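Local coordinates for DUF305 domain-containing protein (Deinococcus radiodurans R1, PDB 3BT5) that is of unknown function but belongs to the DUF305 family of the ferritin clan and folds into a bundle of long helices, at residues P7-V17 with A130-I141. Sequence-based numbering, arbitrary orientation. Where two conformers were deposited one is given.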
loop_
_atom_site.group_PDB
_atom_site.type_symbol
_atom_site.label_atom_id
_atom_site.label_comp_id
_atom_site.label_asym_id
_atom_site.label_seq_id
_atom_site.Cartn_x
_atom_site.Cartn_y
_atom_site.Cartn_z
ATOM N N PRO A 7 -6.608 -3.203 27.892
ATOM C CA PRO A 7 -6.582 -4.583 27.399
ATOM C C PRO A 7 -5.662 -4.723 26.180
ATOM O O PRO A 7 -5.633 -3.838 25.326
ATOM C CB PRO A 7 -8.040 -4.844 27.014
ATOM C CG PRO A 7 -8.591 -3.490 26.675
ATOM C CD PRO A 7 -7.839 -2.485 27.510
ATOM N N PRO A 8 -4.914 -5.834 26.096
ATOM C CA PRO A 8 -3.897 -5.944 25.049
ATOM C C PRO A 8 -4.531 -6.138 23.671
ATOM O O PRO A 8 -5.687 -6.582 23.574
ATOM C CB PRO A 8 -3.089 -7.187 25.458
ATOM C CG PRO A 8 -3.596 -7.584 26.832
ATOM C CD PRO A 8 -4.985 -7.045 26.930
ATOM N N ALA A 9 -3.794 -5.790 22.620
ATOM C CA ALA A 9 -4.274 -5.977 21.254
ATOM C C ALA A 9 -4.515 -7.467 21.002
ATOM O O ALA A 9 -3.737 -8.309 21.457
ATOM C CB ALA A 9 -3.258 -5.446 20.271
ATOM N N THR A 10 -5.581 -7.790 20.276
ATOM C CA THR A 10 -5.911 -9.191 19.998
ATOM C C THR A 10 -4.953 -9.749 18.943
ATOM O O THR A 10 -4.333 -8.999 18.195
ATOM C CB THR A 10 -7.351 -9.339 19.463
ATOM O OG1 THR A 10 -7.424 -8.721 18.174
ATOM C CG2 THR A 10 -8.386 -8.676 20.398
ATOM N N PRO A 11 -4.823 -11.076 18.875
ATOM C CA PRO A 11 -3.990 -11.649 17.812
ATOM C C PRO A 11 -4.417 -11.195 16.400
ATOM O O PRO A 11 -3.560 -10.933 15.546
ATOM C CB PRO A 11 -4.190 -13.160 18.000
ATOM C CG PRO A 11 -4.468 -13.298 19.492
ATOM C CD PRO A 11 -5.315 -12.099 19.823
ATOM N N GLN A 12 -5.719 -11.060 16.163
ATOM C CA GLN A 12 -6.197 -10.549 14.867
ATOM C C GLN A 12 -5.738 -9.107 14.633
ATOM O O GLN A 12 -5.344 -8.746 13.513
ATOM C CB GLN A 12 -7.720 -10.639 14.777
ATOM C CG GLN A 12 -8.316 -9.993 13.539
ATOM C CD GLN A 12 -9.850 -9.979 13.560
ATOM O OE1 GLN A 12 -10.479 -9.889 14.625
ATOM N NE2 GLN A 12 -10.451 -10.026 12.378
ATOM N N GLU A 13 -5.799 -8.261 15.671
ATOM C CA GLU A 13 -5.344 -6.880 15.520
ATOM C C GLU A 13 -3.847 -6.806 15.273
ATOM O O GLU A 13 -3.372 -6.022 14.433
ATOM C CB GLU A 13 -5.703 -6.055 16.763
ATOM C CG GLU A 13 -7.194 -5.809 16.877
ATOM C CD GLU A 13 -7.608 -5.198 18.207
ATOM O OE1 GLU A 13 -7.003 -5.500 19.260
ATOM O OE2 GLU A 13 -8.567 -4.410 18.179
ATOM N N VAL A 14 -3.082 -7.601 16.014
ATOM C CA VAL A 14 -1.632 -7.620 15.826
ATOM C C VAL A 14 -1.300 -8.056 14.389
ATOM O O VAL A 14 -0.502 -7.406 13.692
ATOM C CB VAL A 14 -0.962 -8.551 16.847
ATOM C CG1 VAL A 14 0.538 -8.720 16.534
ATOM C CG2 VAL A 14 -1.166 -7.997 18.261
ATOM N N GLN A 15 -1.918 -9.141 13.930
ATOM C CA GLN A 15 -1.613 -9.609 12.583
ATOM C C GLN A 15 -2.015 -8.574 11.525
ATOM O O GLN A 15 -1.306 -8.376 10.526
ATOM C CB GLN A 15 -2.340 -10.922 12.296
ATOM C CG GLN A 15 -2.195 -11.325 10.809
ATOM C CD GLN A 15 -3.018 -12.547 10.427
ATOM O OE1 GLN A 15 -4.226 -12.468 10.216
ATOM N NE2 GLN A 15 -2.362 -13.681 10.361
ATOM N N PHE A 16 -3.155 -7.921 11.730
ATOM C CA PHE A 16 -3.624 -6.899 10.788
ATOM C C PHE A 16 -2.572 -5.799 10.634
ATOM O O PHE A 16 -2.187 -5.426 9.522
ATOM C CB PHE A 16 -4.946 -6.290 11.271
ATOM C CG PHE A 16 -5.355 -5.090 10.498
ATOM C CD1 PHE A 16 -5.782 -5.218 9.178
ATOM C CD2 PHE A 16 -5.274 -3.834 11.069
ATOM C CE1 PHE A 16 -6.114 -4.081 8.439
ATOM C CE2 PHE A 16 -5.607 -2.699 10.354
ATOM C CZ PHE A 16 -6.045 -2.828 9.032
ATOM N N VAL A 17 -2.078 -5.277 11.752
ATOM C CA VAL A 17 -1.089 -4.208 11.688
ATOM C C VAL A 17 0.224 -4.716 11.095
ATOM O O VAL A 17 0.844 -4.035 10.258
ATOM C CB VAL A 17 -0.919 -3.533 13.070
ATOM C CG1 VAL A 17 0.187 -2.459 13.033
ATOM C CG2 VAL A 17 -2.251 -2.885 13.477
ATOM N N ALA A 130 -13.459 -3.291 17.268
ATOM C CA ALA A 130 -12.012 -3.326 17.414
ATOM C C ALA A 130 -11.552 -2.258 18.396
ATOM O O ALA A 130 -12.267 -1.290 18.663
ATOM C CB ALA A 130 -11.330 -3.134 16.043
ATOM N N ARG A 131 -10.363 -2.462 18.950
ATOM C CA ARG A 131 -9.674 -1.476 19.791
ATOM C C ARG A 131 -9.710 -0.095 19.119
ATOM O O ARG A 131 -9.414 0.014 17.953
ATOM C CB ARG A 131 -8.238 -1.955 19.927
ATOM C CG ARG A 131 -7.269 -1.012 20.533
ATOM C CD ARG A 131 -5.897 -1.685 20.575
ATOM N NE ARG A 131 -5.072 -1.149 21.653
ATOM C CZ ARG A 131 -5.020 -1.677 22.868
ATOM N NH1 ARG A 131 -5.737 -2.758 23.154
ATOM N NH2 ARG A 131 -4.250 -1.134 23.795
ATOM N N PRO A 132 -10.114 0.958 19.852
ATOM C CA PRO A 132 -10.306 2.272 19.221
ATOM C C PRO A 132 -9.198 2.757 18.274
ATOM O O PRO A 132 -9.504 3.241 17.179
ATOM C CB PRO A 132 -10.492 3.218 20.418
ATOM C CG PRO A 132 -11.149 2.332 21.461
ATOM C CD PRO A 132 -10.487 0.967 21.282
ATOM N N GLU A 133 -7.932 2.646 18.670
ATOM C CA GLU A 133 -6.853 3.142 17.812
ATOM C C GLU A 133 -6.733 2.337 16.530
ATOM O O GLU A 133 -6.307 2.867 15.489
ATOM C CB GLU A 133 -5.517 3.136 18.544
ATOM C CG GLU A 133 -5.062 1.756 19.031
ATOM C CD GLU A 133 -3.732 1.823 19.765
ATOM O OE1 GLU A 133 -3.039 2.848 19.614
ATOM O OE2 GLU A 133 -3.371 0.875 20.488
ATOM N N VAL A 134 -7.125 1.067 16.600
ATOM C CA VAL A 134 -7.095 0.219 15.413
ATOM C C VAL A 134 -8.255 0.600 14.514
ATOM O O VAL A 134 -8.092 0.720 13.307
ATOM C CB VAL A 134 -7.099 -1.298 15.765
ATOM C CG1 VAL A 134 -7.203 -2.163 14.506
ATOM C CG2 VAL A 134 -5.820 -1.652 16.546
ATOM N N GLU A 135 -9.423 0.859 15.102
ATOM C CA GLU A 135 -10.562 1.295 14.301
ATOM C C GLU A 135 -10.243 2.603 13.579
ATOM O O GLU A 135 -10.566 2.772 12.398
ATOM C CB GLU A 135 -11.832 1.458 15.168
ATOM C CG GLU A 135 -13.062 1.750 14.306
ATOM C CD GLU A 135 -14.318 2.057 15.093
ATOM O OE1 GLU A 135 -14.226 2.263 16.327
ATOM O OE2 GLU A 135 -15.399 2.101 14.460
ATOM N N ARG A 136 -9.599 3.520 14.292
ATOM C CA ARG A 136 -9.261 4.828 13.730
ATOM C C ARG A 136 -8.314 4.645 12.545
ATOM O O ARG A 136 -8.541 5.186 11.448
ATOM C CB ARG A 136 -8.631 5.715 14.811
ATOM C CG ARG A 136 -8.390 7.162 14.403
ATOM C CD ARG A 136 -7.951 8.023 15.595
ATOM N NE ARG A 136 -6.704 7.550 16.203
ATOM C CZ ARG A 136 -6.603 7.043 17.432
ATOM N NH1 ARG A 136 -5.421 6.644 17.891
ATOM N NH2 ARG A 136 -7.677 6.937 18.208
ATOM N N LEU A 137 -7.253 3.877 12.768
ATOM C CA LEU A 137 -6.270 3.578 11.710
ATOM C C LEU A 137 -6.949 2.932 10.505
ATOM O O LEU A 137 -6.712 3.304 9.341
ATOM C CB LEU A 137 -5.218 2.625 12.249
ATOM C CG LEU A 137 -4.266 2.041 11.198
ATOM C CD1 LEU A 137 -3.351 3.143 10.674
ATOM C CD2 LEU A 137 -3.447 0.863 11.768
ATOM N N ALA A 138 -7.819 1.968 10.785
ATOM C CA ALA A 138 -8.528 1.280 9.708
ATOM C C ALA A 138 -9.354 2.258 8.872
ATOM O O ALA A 138 -9.348 2.212 7.627
ATOM C CB ALA A 138 -9.416 0.186 10.275
ATOM N N ARG A 139 -10.104 3.123 9.541
ATOM C CA ARG A 139 -10.880 4.114 8.808
ATOM C C ARG A 139 -9.976 5.001 7.945
ATOM O O ARG A 139 -10.284 5.264 6.766
ATOM C CB ARG A 139 -11.733 4.927 9.788
ATOM C CG ARG A 139 -12.736 4.041 10.524
ATOM C CD ARG A 139 -13.779 4.807 11.326
ATOM N NE ARG A 139 -14.748 3.881 11.915
ATOM C CZ ARG A 139 -15.784 3.358 11.260
ATOM N NH1 ARG A 139 -16.003 3.675 9.990
ATOM N NH2 ARG A 139 -16.609 2.517 11.875
ATOM N N GLN A 140 -8.859 5.456 8.506
ATOM C CA GLN A 140 -7.914 6.297 7.736
ATOM C C GLN A 140 -7.362 5.581 6.508
ATOM O O GLN A 140 -7.246 6.165 5.425
ATOM C CB GLN A 140 -6.765 6.807 8.610
ATOM C CG GLN A 140 -7.203 7.801 9.686
ATOM C CD GLN A 140 -6.153 7.992 10.775
ATOM O OE1 GLN A 140 -5.017 7.526 10.653
ATOM N NE2 GLN A 140 -6.537 8.671 11.854
ATOM N N ILE A 141 -6.994 4.321 6.679
ATOM C CA ILE A 141 -6.495 3.527 5.564
ATOM C C ILE A 141 -7.534 3.446 4.450
ATOM O O ILE A 141 -7.215 3.703 3.278
ATOM C CB ILE A 141 -6.077 2.112 6.020
ATOM C CG1 ILE A 141 -4.816 2.183 6.887
ATOM C CG2 ILE A 141 -5.899 1.177 4.808
ATOM C CD1 ILE A 141 -4.489 0.880 7.612
HETATM O O HOH W 1 -7.946 -4.972 21.789
#
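Arg131 reaches from the start of helix 132-158 across Glu13 to the segment leading into helix 11-37. Its CB lies 3.0 Å from Glu13 OE2, beside the bond that the same oxygen accepts from Arg131 N (2.8 Å, met nearly head-on along the C-O bond). With CG anti to the backbone N (chi1 170°) and the chain extended to NE, the guanidinium is carried past the Glu13 carboxylate to the Pro7 carbonyl, Arg131 CD passing 4.2 Å from Glu13 OE1; the two side chains cross at about a right angle, carboxylate and guanidinium planes 85° apart. Arg131 NE turns to Glu133 OE2, a salt bridge of 2.9 Å within the guanidinium plane; Glu133 is also held by Arg67 and Trp68. At the tip, Arg131 NH1 points almost straight at Pro7 O, although the 2.4 Å separation is too short to be taken at face value. A water accepts weakly from NH1 and donates to Pro8 O and Glu13 OE1. Glu13 OE1 also accepts from Thr10 N (2.9 Å), while Thr10 OG1 caps Glu13 N, completing a capping box. Deeper in, Phe16 CZ lies 4.3 Å from Ile141 CD1, with Val134 CG1 and Leu137 CD2 also oblique to the ring, where the helix segments run 36° apart. Glu13 thus serves two helix starts, one oxygen for each, and this shared carboxylate, probably stabilised as an anion by the N-H donors and nearby arginine, ties the bundle's first and last helices together at their N-terminal ends.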